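Local coordinates for capsid polyprotein VP90 (Turkey astrovirus 2, PDB 3TS3) that forms the projecting spike of the astrovirus capsid and, as part of the whole polyprotein, probably self-assembles into an icosahedral T=3 immature particle, at residues A155-T160 and I166-T171; E24-T29 and F89-L94. All coordinates share one frame; numbering follows the deposited sequence.

Following the chain from the N terminus, contact 2 closes first: 24-29, in the loop before strand 34-37, is met by 89-94, which runs off strand 87-90 some sixty residues later. Contact 1 opens only afterwards and closes a far shorter loop, the short turn, residues 160-163, of the hairpin made by strands 153-159 and 164-171. The two are therefore in series, neither enclosing nor crossing the other. Their centres are about 21 Å apart and their nearest atoms about 10 Å, so they do not touch, yet both reach the same large antiparallel sheet: contact 1 within its buried interior, contact 2 where the chain leaves strand 87-90 and meets the loop before strand 34-37.

Contact 1. Residues A155-T160 and I166-T171; sequences ALFYRT and ILFFST
Ala155 and Phe168, and likewise Phe157 and Ile166, are antiparallel hydrogen-bonded pairs of a beta hairpin in the large sheet of the spike domain, flanked by strands 142-148 and 76-81. Ala155 N donates to Phe168 O at 3.0 Å and Phe168 N returns a bond to Ala155 O at 2.8 Å, both nearly straight at the hydrogen. The second pair is as short: Phe157 N to Ile166 O and Ile166 N to Phe157 O are each 2.8 Å, but the latter donor stands 30° off the carbonyl plane. Between them, the non-hydrogen-bonded pair Leu156-Leu167 adds a CA-H...O contact from Leu156 CA to Ile166 O.

Apolar contact gathers on the face carrying Ala155, Phe157, Ile166 and Phe168. The side chains of Phe157 and Phe168 run alongside each other in the same direction, and Phe168 CB meets the ring edge of Phe157 at CE2, 3.8 Å away. Ile57 of strand 56-59 packs on both.

The third kind joins charge to hydrocarbon. Arg159 bends at chi3 (-68°), which lays one guanidinium face over Ile166, with Ile166 CD1 3.7 Å from Arg159 NH1.

The backbone bonds of Ala155, Phe157, Ile166 and Phe168 are thus paired within the hairpin, while Leu156 and Leu167 bond to the flanking strands; the buried guanidinium rests on an aliphatic branch and uses NH1 on the Asp162 carboxylate, a salt bridge, and NH2 on Leu135 O.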
loop_
_atom_site.group_PDB
_atom_site.type_symbol
_atom_site.label_atom_id
_atom_site.label_comp_id
_atom_site.label_asym_id
_atom_site.label_seq_id
_atom_site.Cartn_x
_atom_site.Cartn_y
_atom_site.Cartn_z
ATOM N N ALA C 155 9.466 8.500 9.996
ATOM C CA ALA C 155 9.806 7.588 11.066
ATOM C C ALA C 155 8.624 6.743 11.488
ATOM O O ALA C 155 7.515 7.230 11.556
ATOM C CB ALA C 155 10.336 8.357 12.261
ATOM N N LEU C 156 8.886 5.477 11.793
ATOM C CA LEU C 156 7.875 4.610 12.373
ATOM C C LEU C 156 8.323 4.329 13.801
ATOM O O LEU C 156 9.425 3.845 14.025
ATOM C CB LEU C 156 7.747 3.304 11.589
ATOM C CG LEU C 156 6.812 2.221 12.142
ATOM C CD1 LEU C 156 5.368 2.668 12.144
ATOM C CD2 LEU C 156 6.967 0.942 11.339
ATOM N N PHE C 157 7.461 4.647 14.757
ATOM C CA PHE C 157 7.765 4.437 16.159
ATOM C C PHE C 157 6.865 3.347 16.712
ATOM O O PHE C 157 5.781 3.110 16.207
ATOM C CB PHE C 157 7.456 5.690 16.987
ATOM C CG PHE C 157 8.285 6.901 16.658
ATOM C CD1 PHE C 157 9.565 7.043 17.159
ATOM C CD2 PHE C 157 7.750 7.935 15.919
ATOM C CE1 PHE C 157 10.309 8.168 16.880
ATOM C CE2 PHE C 157 8.487 9.059 15.645
ATOM C CZ PHE C 157 9.768 9.173 16.125
ATOM N N TYR C 158 7.326 2.698 17.771
ATOM C CA TYR C 158 6.460 1.850 18.559
ATOM C C TYR C 158 6.386 2.536 19.916
ATOM O O TYR C 158 7.370 2.571 20.648
ATOM C CB TYR C 158 7.010 0.433 18.681
ATOM C CG TYR C 158 6.085 -0.519 19.414
ATOM C CD1 TYR C 158 4.830 -0.798 18.928
ATOM C CD2 TYR C 158 6.483 -1.140 20.576
ATOM C CE1 TYR C 158 3.984 -1.656 19.585
ATOM C CE2 TYR C 158 5.646 -2.003 21.240
ATOM C CZ TYR C 158 4.395 -2.263 20.740
ATOM O OH TYR C 158 3.552 -3.126 21.400
ATOM N N ARG C 159 5.215 3.073 20.248
ATOM C CA ARG C 159 5.037 3.732 21.537
ATOM C C ARG C 159 4.634 2.648 22.520
ATOM O O ARG C 159 3.485 2.254 22.599
ATOM C CB ARG C 159 3.965 4.820 21.456
ATOM C CG ARG C 159 3.826 5.651 22.733
ATOM C CD ARG C 159 2.557 6.500 22.763
ATOM N NE ARG C 159 2.555 7.575 21.779
ATOM C CZ ARG C 159 1.560 7.829 20.939
ATOM N NH1 ARG C 159 0.467 7.080 20.940
ATOM N NH2 ARG C 159 1.666 8.837 20.091
ATOM N N THR C 160 5.612 2.190 23.283
ATOM C CA THR C 160 5.458 1.051 24.171
ATOM C C THR C 160 4.389 1.258 25.233
ATOM O O THR C 160 3.728 0.315 25.622
ATOM C CB THR C 160 6.790 0.668 24.844
ATOM O OG1 THR C 160 7.253 1.750 25.648
ATOM C CG2 THR C 160 7.838 0.364 23.801
ATOM N N ILE C 166 3.278 4.169 15.571
ATOM C CA ILE C 166 3.008 5.525 15.165
ATOM C C ILE C 166 3.821 5.894 13.945
ATOM O O ILE C 166 5.033 5.852 13.975
ATOM C CB ILE C 166 3.379 6.497 16.297
ATOM C CG1 ILE C 166 2.604 6.141 17.565
ATOM C CG2 ILE C 166 3.139 7.931 15.878
ATOM C CD1 ILE C 166 1.108 6.277 17.411
ATOM N N LEU C 167 3.140 6.275 12.876
ATOM C CA LEU C 167 3.831 6.680 11.668
ATOM C C LEU C 167 3.892 8.204 11.656
ATOM O O LEU C 167 2.875 8.863 11.679
ATOM C CB LEU C 167 3.077 6.162 10.444
ATOM C CG LEU C 167 3.648 6.549 9.080
ATOM C CD1 LEU C 167 5.029 5.966 8.857
ATOM C CD2 LEU C 167 2.693 6.136 7.983
ATOM N N PHE C 168 5.104 8.746 11.647
ATOM C CA PHE C 168 5.306 10.184 11.758
ATOM C C PHE C 168 5.947 10.731 10.493
ATOM O O PHE C 168 7.009 10.294 10.100
ATOM C CB PHE C 168 6.191 10.463 12.980
ATOM C CG PHE C 168 6.627 11.893 13.110
ATOM C CD1 PHE C 168 5.721 12.868 13.436
ATOM C CD2 PHE C 168 7.949 12.255 12.932
ATOM C CE1 PHE C 168 6.107 14.170 13.572
ATOM C CE2 PHE C 168 8.336 13.566 13.060
ATOM C CZ PHE C 168 7.417 14.519 13.375
ATOM N N PHE C 169 5.265 11.674 9.855
ATOM C CA PHE C 169 5.739 12.232 8.605
ATOM C C PHE C 169 5.149 13.611 8.357
ATOM O O PHE C 169 4.153 13.978 8.951
ATOM C CB PHE C 169 5.366 11.286 7.456
ATOM C CG PHE C 169 3.891 11.099 7.284
ATOM C CD1 PHE C 169 3.211 11.787 6.306
ATOM C CD2 PHE C 169 3.187 10.253 8.108
ATOM C CE1 PHE C 169 1.875 11.628 6.150
ATOM C CE2 PHE C 169 1.844 10.091 7.952
ATOM C CZ PHE C 169 1.188 10.769 6.966
ATOM N N SER C 170 5.769 14.376 7.468
ATOM C CA SER C 170 5.231 15.675 7.106
ATOM C C SER C 170 4.547 15.615 5.744
ATOM O O SER C 170 4.772 14.701 4.973
ATOM C CB SER C 170 6.326 16.743 7.083
ATOM O OG SER C 170 7.210 16.539 6.000
ATOM N N THR C 171 3.703 16.602 5.481
ATOM C CA THR C 171 3.079 16.778 4.184
ATOM C C THR C 171 3.346 18.208 3.727
ATOM O O THR C 171 3.593 19.083 4.543
ATOM C CB THR C 171 1.551 16.515 4.193
ATOM O OG1 THR C 171 0.928 17.260 5.240
ATOM C CG2 THR C 171 1.260 15.043 4.393
#

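Contact 2. Residues E24-T29 and F89-L94. With SO4 (sulfate ion), chain I.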
loop_
_atom_site.group_PDB
_atom_site.type_symbol
_atom_site.label_atom_id
_atom_site.label_comp_id
_atom_site.label_asym_id
_atom_site.label_seq_id
_atom_site.Cartn_x
_atom_site.Cartn_y
_atom_site.Cartn_z
ATOM N N GLU C 24 14.295 -18.344 6.708
ATOM C CA GLU C 24 15.572 -17.687 6.979
ATOM C C GLU C 24 15.447 -16.186 7.223
ATOM O O GLU C 24 14.599 -15.532 6.650
ATOM C CB GLU C 24 16.550 -17.947 5.833
ATOM C CG GLU C 24 16.893 -19.409 5.672
ATOM C CD GLU C 24 17.300 -19.766 4.262
ATOM O OE1 GLU C 24 17.278 -18.888 3.393
ATOM O OE2 GLU C 24 17.633 -20.938 4.028
ATOM N N ARG C 25 16.324 -15.650 8.059
ATOM C CA ARG C 25 16.325 -14.225 8.349
ATOM C C ARG C 25 16.803 -13.422 7.151
ATOM O O ARG C 25 17.740 -13.811 6.475
ATOM C CB ARG C 25 17.229 -13.915 9.543
ATOM C CG ARG C 25 17.300 -12.433 9.885
ATOM C CD ARG C 25 18.120 -12.162 11.141
ATOM N NE ARG C 25 18.382 -10.737 11.278
ATOM C CZ ARG C 25 19.491 -10.131 10.877
ATOM N NH1 ARG C 25 20.470 -10.825 10.328
ATOM N NH2 ARG C 25 19.621 -8.826 11.025
ATOM N N VAL C 26 16.143 -12.300 6.911
ATOM C CA VAL C 26 16.583 -11.355 5.906
ATOM C C VAL C 26 16.995 -10.121 6.694
ATOM O O VAL C 26 16.204 -9.563 7.420
ATOM C CB VAL C 26 15.458 -11.021 4.912
ATOM C CG1 VAL C 26 15.892 -9.913 3.953
ATOM C CG2 VAL C 26 15.081 -12.263 4.129
ATOM N N SER C 27 18.242 -9.703 6.560
ATOM C CA SER C 27 18.718 -8.574 7.345
ATOM C C SER C 27 18.034 -7.268 6.981
ATOM O O SER C 27 17.721 -7.034 5.830
ATOM C CB SER C 27 20.228 -8.402 7.210
ATOM O OG SER C 27 20.645 -7.249 7.910
ATOM N N THR C 28 17.849 -6.417 7.983
ATOM C CA THR C 28 17.204 -5.120 7.805
ATOM C C THR C 28 18.194 -3.986 7.536
ATOM O O THR C 28 17.826 -2.831 7.566
ATOM C CB THR C 28 16.290 -4.743 8.987
ATOM O OG1 THR C 28 17.035 -4.737 10.209
ATOM C CG2 THR C 28 15.138 -5.725 9.100
ATOM N N THR C 29 19.453 -4.330 7.282
ATOM C CA THR C 29 20.450 -3.315 6.975
ATOM C C THR C 29 20.154 -2.555 5.692
ATOM O O THR C 29 20.357 -1.352 5.635
ATOM C CB THR C 29 21.844 -3.911 6.810
ATOM O OG1 THR C 29 22.228 -4.563 8.013
ATOM C CG2 THR C 29 22.836 -2.807 6.518
ATOM N N PHE C 89 4.882 -5.830 4.044
ATOM C CA PHE C 89 5.185 -6.639 2.874
ATOM C C PHE C 89 6.689 -6.833 2.864
ATOM O O PHE C 89 7.430 -5.932 3.204
ATOM C CB PHE C 89 4.820 -5.933 1.565
ATOM C CG PHE C 89 3.357 -5.977 1.209
ATOM C CD1 PHE C 89 2.486 -5.050 1.724
ATOM C CD2 PHE C 89 2.872 -6.918 0.323
ATOM C CE1 PHE C 89 1.161 -5.066 1.388
ATOM C CE2 PHE C 89 1.541 -6.950 -0.013
ATOM C CZ PHE C 89 0.685 -6.017 0.509
ATOM N N GLY C 90 7.118 -8.015 2.463
ATOM C CA GLY C 90 8.526 -8.324 2.318
ATOM C C GLY C 90 9.147 -7.785 1.045
ATOM O O GLY C 90 8.455 -7.476 0.093
ATOM N N GLN C 91 10.473 -7.761 1.026
ATOM C CA GLN C 91 11.254 -7.264 -0.088
ATOM C C GLN C 91 10.761 -8.015 -1.321
ATOM O O GLN C 91 10.522 -9.199 -1.254
ATOM C CB GLN C 91 12.716 -7.633 0.192
ATOM C CG GLN C 91 13.733 -7.154 -0.828
ATOM C CD GLN C 91 15.117 -7.710 -0.561
ATOM O OE1 GLN C 91 15.265 -8.758 0.048
ATOM N NE2 GLN C 91 16.129 -7.005 -1.027
ATOM N N PRO C 92 10.627 -7.325 -2.450
ATOM C CA PRO C 92 9.949 -7.917 -3.602
ATOM C C PRO C 92 10.574 -9.220 -4.097
ATOM O O PRO C 92 9.832 -10.113 -4.461
ATOM C CB PRO C 92 10.048 -6.814 -4.662
ATOM C CG PRO C 92 9.991 -5.558 -3.864
ATOM C CD PRO C 92 10.702 -5.856 -2.564
ATOM N N ARG C 93 11.893 -9.350 -4.060
ATOM C CA ARG C 93 12.534 -10.567 -4.560
ATOM C C ARG C 93 12.121 -11.827 -3.777
ATOM O O ARG C 93 12.208 -12.930 -4.285
ATOM C CB ARG C 93 14.063 -10.420 -4.576
ATOM C CG ARG C 93 14.663 -10.313 -3.198
ATOM C CD ARG C 93 16.172 -10.217 -3.181
ATOM N NE ARG C 93 16.624 -10.174 -1.798
ATOM C CZ ARG C 93 16.902 -11.242 -1.056
ATOM N NH1 ARG C 93 16.823 -12.463 -1.574
ATOM N NH2 ARG C 93 17.281 -11.081 0.204
ATOM N N LEU C 94 11.726 -11.641 -2.525
ATOM C CA LEU C 94 11.303 -12.740 -1.665
ATOM C C LEU C 94 10.007 -13.428 -2.083
ATOM O O LEU C 94 9.847 -14.625 -1.900
ATOM C CB LEU C 94 11.198 -12.271 -0.217
ATOM C CG LEU C 94 12.452 -11.640 0.393
ATOM C CD1 LEU C 94 12.163 -11.212 1.815
ATOM C CD2 LEU C 94 13.605 -12.641 0.354
HETATM S S SO4 I . 23.201 -8.203 10.095
HETATM O O1 SO4 I . 24.480 -7.930 10.756
HETATM O O2 SO4 I . 22.109 -7.747 10.943
HETATM O O3 SO4 I . 23.180 -7.498 8.817
HETATM O O4 SO4 I . 23.079 -9.638 9.844
#
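A small apolar junction between two loops, backed on the far side of one of them by a sulfate site, brings Val26 against Leu94. The two side chains reach toward each other tip to tip, Val26 CG2 lying 3.9 Å from Leu94 CD1. With CG1 anti to the backbone N (chi1 174°), Val26 turns CG2 to the leucine and CG1 toward the polar ends of Gln91 and Arg93. There Val26 CG1 is 4.2 Å from Arg93 NH2. Leu94 CD2 packs over one face of that same guanidinium, so one face of the arginine's flat group packs on leucine, with the valine methyl approaching obliquely. No hydrogen bond links 24-29 to 89-94, and only 111 Å² is buried between them.

Of the two segments, it is 24-29 that binds the sulfate, which probably comes from the crystallisation liquor. Arg25 grips it with two hydrogen bonds from the guanidinium edge, NH1 to O4 at 2.9 Å and NH2 to O2 at 2.7 Å, the sulfur lying in the guanidinium plane. Ser27 OG donates to sulfate O3 at 2.7 Å, and Thr29 OG1 adds a weak bond to the same oxygen. Ser27 OG also accepts from Thr29 N at 3.2 Å, which fixes the hydroxyl. Glu114 forms a salt bridge with Arg25 NE, a second-shell partner that helps orient the guanidinium.

On the other side of the junction, Pro92 packs against Ile39 of the second subunit, placing 89-94 near the dimer contact. The serine-to-backbone bond closes an ST turn, and the site it borders is a two-pronged arginine and hydroxyl grip on an oxyanion.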